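Local coordinates for flagellar regulatory protein C (Vibrio cholerae, PDB 4QHS), which probably uses ATP hydrolysis by its heptameric AAA+ domain to activate sigma-54-dependent transcription of flagellar genes, at residues N200-R205 with N239-A244. Sequence-based numbering, arbitrary orientation.
Sequences NHLIER and NVVQRA
Aliphatic branches alone, with no flat group among them, join Leu202 and Ile203 to Val241; the guanidinium of Arg243 lies off on another side of its helix, where the backbone carbonyl oxygen of Asn239, O, sits over the centre of one face, 4.1 Å above the plane. Arg243 NH2 and Asn239 ND2 donate hydrogen bonds to backbone carbonyls of a second subunit, Asn179 O and Tyr176 O, so polar side chains with N-H groups to give, one long and one short, suit that side.

Toward helix 195-208, Val241 presents a short forked side chain. Its CG1, anti to the backbone N (chi1 176°), comes within 3.5 Å of Ile203 CG1 and 4.0 Å of Leu202 CB. The other prong, CG2, is 4.1 Å from Leu202 CD1, making the leucine contact a double one. The CB of Ile203 leaves its backbone across the line to the other helix, but its CG1 branch turns nearer, and its terminal CD1 also comes within 4.1 Å of Val241 CG1. A side chain as short as valine suits a place where the backbones come close: the CA atoms of Ile203 and Val241 are 7.0 Å apart.

Leu202 extends the apolar seam to Leu237, while Ile203 continues it to Leu245 and to Val214 and Pro215 of a loop. The seam joins helices 195-208 and 233-247 within the small helical lid, a hallmark subdomain of AAA+ ATPases, here with helix 233-247 also serving the interface between subunits.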
ATOM      1  N   ASN A 200     -41.372   8.426  36.744  1.00 54.36           N
ATOM      2  CA  ASN A 200     -42.768   8.102  36.678  1.00 62.49           C
ATOM      3  C   ASN A 200     -43.271   8.151  35.265  1.00 59.16           C
ATOM      4  O   ASN A 200     -44.058   7.344  34.854  1.00 61.91           O
ATOM      5  CB  ASN A 200     -43.566   9.037  37.575  1.00 62.79           C
ATOM      6  CG  ASN A 200     -43.548   8.614  39.010  1.00 61.67           C
ATOM      7  OD1 ASN A 200     -44.064   7.585  39.359  1.00 73.75           O
ATOM      8  ND2 ASN A 200     -42.967   9.417  39.846  1.00 55.77           N
ATOM      9  N   HIS A 201     -42.805   9.117  34.510  1.00 61.87           N
ATOM     10  CA  HIS A 201     -43.246   9.241  33.143  1.00 68.50           C
ATOM     11  C   HIS A 201     -42.943   7.976  32.377  1.00 66.74           C
ATOM     12  O   HIS A 201     -43.739   7.496  31.595  1.00 66.01           O
ATOM     13  CB  HIS A 201     -42.573  10.426  32.475  1.00 73.46           C
ATOM     14  CG  HIS A 201     -43.223  10.836  31.198  1.00 84.23           C
ATOM     15  ND1 HIS A 201     -42.861  10.316  29.981  1.00 83.30           N
ATOM     16  CD2 HIS A 201     -44.228  11.702  30.952  1.00 90.52           C
ATOM     17  CE1 HIS A 201     -43.611  10.846  29.039  1.00 86.44           C
ATOM     18  NE2 HIS A 201     -44.445  11.696  29.602  1.00 92.50           N
ATOM     19  N   LEU A 202     -41.765   7.441  32.622  1.00 65.86           N
ATOM     20  CA  LEU A 202     -41.333   6.223  31.988  1.00 63.60           C
ATOM     21  C   LEU A 202     -42.261   5.116  32.369  1.00 68.95           C
ATOM     22  O   LEU A 202     -42.690   4.339  31.546  1.00 71.40           O
ATOM     23  CB  LEU A 202     -39.936   5.888  32.424  1.00 56.55           C
ATOM     24  CG  LEU A 202     -38.911   6.776  31.778  1.00 55.33           C
ATOM     25  CD1 LEU A 202     -37.622   6.648  32.472  1.00 54.23           C
ATOM     26  CD2 LEU A 202     -38.786   6.364  30.378  1.00 58.23           C
ATOM     27  N   ILE A 203     -42.594   5.056  33.637  1.00 65.43           N
ATOM     28  CA  ILE A 203     -43.523   4.056  34.075  1.00 70.03           C
ATOM     29  C   ILE A 203     -44.871   4.325  33.481  1.00 75.95           C
ATOM     30  O   ILE A 203     -45.552   3.423  33.058  1.00 79.02           O
ATOM     31  CB  ILE A 203     -43.650   4.061  35.562  1.00 65.23           C
ATOM     32  CG1 ILE A 203     -42.293   3.870  36.185  1.00 66.85           C
ATOM     33  CG2 ILE A 203     -44.487   2.961  35.997  1.00 59.24           C
ATOM     34  CD1 ILE A 203     -42.350   3.169  37.441  1.00 65.70           C
ATOM     35  N   GLU A 204     -45.260   5.582  33.465  1.00 78.74           N
ATOM     36  CA  GLU A 204     -46.556   5.950  32.958  1.00 90.26           C
ATOM     37  C   GLU A 204     -46.613   5.712  31.465  1.00 93.13           C
ATOM     38  O   GLU A 204     -47.545   5.130  30.964  1.00 97.37           O
ATOM     39  CB  GLU A 204     -46.840   7.406  33.300  1.00101.90           C
ATOM     40  CG  GLU A 204     -47.752   8.147  32.346  1.00108.42           C
ATOM     41  CD  GLU A 204     -48.466   9.303  33.010  1.00109.21           C
ATOM     42  OE1 GLU A 204     -49.324   9.935  32.366  1.00107.44           O
ATOM     43  OE2 GLU A 204     -48.162   9.576  34.181  1.00110.91           O
ATOM     44  N   ARG A 205     -45.594   6.161  30.762  1.00 88.43           N
ATOM     45  CA  ARG A 205     -45.529   6.023  29.323  1.00 91.31           C
ATOM     46  C   ARG A 205     -45.619   4.587  28.842  1.00103.98           C
ATOM     47  O   ARG A 205     -46.129   4.308  27.771  1.00102.30           O
ATOM     48  CB  ARG A 205     -44.226   6.630  28.844  1.00 86.17           C
ATOM     49  CG  ARG A 205     -43.330   5.710  28.076  1.00 84.77           C
ATOM     50  CD  ARG A 205     -42.239   6.530  27.409  1.00 91.49           C
ATOM     51  NE  ARG A 205     -41.410   5.744  26.511  1.00101.38           N
ATOM     52  CZ  ARG A 205     -41.502   5.760  25.186  1.00104.32           C
ATOM     53  NH1 ARG A 205     -42.386   6.529  24.577  1.00 97.98           N
ATOM     54  NH2 ARG A 205     -40.695   5.004  24.466  1.00107.15           N
ATOM     55  N   ASN A 239     -33.365   2.147  31.389  1.00 47.86           N
ATOM     56  CA  ASN A 239     -33.065   0.771  31.668  1.00 50.31           C
ATOM     57  C   ASN A 239     -33.510   0.331  33.045  1.00 51.72           C
ATOM     58  O   ASN A 239     -34.104  -0.702  33.184  1.00 50.10           O
ATOM     59  CB  ASN A 239     -31.581   0.496  31.511  1.00 49.40           C
ATOM     60  CG  ASN A 239     -31.220   0.044  30.141  1.00 60.63           C
ATOM     61  OD1 ASN A 239     -32.011   0.108  29.234  1.00 59.09           O
ATOM     62  ND2 ASN A 239     -30.010  -0.413  29.985  1.00 70.15           N
ATOM     63  N   VAL A 240     -33.181   1.108  34.057  1.00 37.83           N
ATOM     64  CA  VAL A 240     -33.427   0.718  35.413  1.00 33.85           C
ATOM     65  C   VAL A 240     -34.924   0.632  35.658  1.00 43.13           C
ATOM     66  O   VAL A 240     -35.410  -0.284  36.259  1.00 37.41           O
ATOM     67  CB  VAL A 240     -32.771   1.714  36.350  1.00 43.04           C
ATOM     68  CG1 VAL A 240     -33.242   1.536  37.747  1.00 40.46           C
ATOM     69  CG2 VAL A 240     -31.290   1.600  36.277  1.00 34.91           C
ATOM     70  N   VAL A 241     -35.653   1.599  35.153  1.00 39.42           N
ATOM     71  CA  VAL A 241     -37.071   1.625  35.340  1.00 45.23           C
ATOM     72  C   VAL A 241     -37.758   0.471  34.674  1.00 42.90           C
ATOM     73  O   VAL A 241     -38.595  -0.150  35.248  1.00 48.76           O
ATOM     74  CB  VAL A 241     -37.657   2.907  34.833  1.00 49.40           C
ATOM     75  CG1 VAL A 241     -39.129   2.860  34.959  1.00 51.43           C
ATOM     76  CG2 VAL A 241     -37.129   4.042  35.621  1.00 40.82           C
ATOM     77  N   GLN A 242     -37.383   0.184  33.452  1.00 45.71           N
ATOM     78  CA  GLN A 242     -37.936  -0.940  32.731  1.00 52.02           C
ATOM     79  C   GLN A 242     -37.623  -2.252  33.413  1.00 51.33           C
ATOM     80  O   GLN A 242     -38.460  -3.100  33.518  1.00 50.77           O
ATOM     81  CB  GLN A 242     -37.363  -0.980  31.330  1.00 50.82           C
ATOM     82  CG  GLN A 242     -38.334  -0.728  30.258  1.00 68.55           C
ATOM     83  CD  GLN A 242     -37.740  -0.916  28.885  1.00 80.73           C
ATOM     84  OE1 GLN A 242     -37.325   0.031  28.266  1.00 68.89           O
ATOM     85  NE2 GLN A 242     -37.697  -2.145  28.411  1.00 91.38           N
ATOM     86  N   ARG A 243     -36.397  -2.397  33.862  1.00 38.67           N
ATOM     87  CA  ARG A 243     -35.999  -3.546  34.615  1.00 39.22           C
ATOM     88  C   ARG A 243     -36.859  -3.659  35.859  1.00 47.67           C
ATOM     89  O   ARG A 243     -37.324  -4.715  36.207  1.00 45.74           O
ATOM     90  CB  ARG A 243     -34.527  -3.428  34.996  1.00 43.14           C
ATOM     91  CG  ARG A 243     -33.942  -4.593  35.673  1.00 33.16           C
ATOM     92  CD  ARG A 243     -32.559  -4.306  36.117  1.00 44.89           C
ATOM     93  NE  ARG A 243     -31.705  -3.993  34.998  1.00 58.61           N
ATOM     94  CZ  ARG A 243     -31.024  -2.873  34.851  1.00 55.97           C
ATOM     95  NH1 ARG A 243     -31.068  -1.933  35.754  1.00 49.43           N
ATOM     96  NH2 ARG A 243     -30.298  -2.697  33.787  1.00 56.97           N
ATOM     97  N   ALA A 244     -37.060  -2.545  36.525  1.00 40.62           N
ATOM     98  CA  ALA A 244     -37.836  -2.535  37.728  1.00 49.17           C
ATOM     99  C   ALA A 244     -39.242  -3.030  37.495  1.00 49.31           C
ATOM    100  O   ALA A 244     -39.720  -3.828  38.233  1.00 53.99           O
ATOM    101  CB  ALA A 244     -37.850  -1.190  38.305  1.00 44.33           C
TER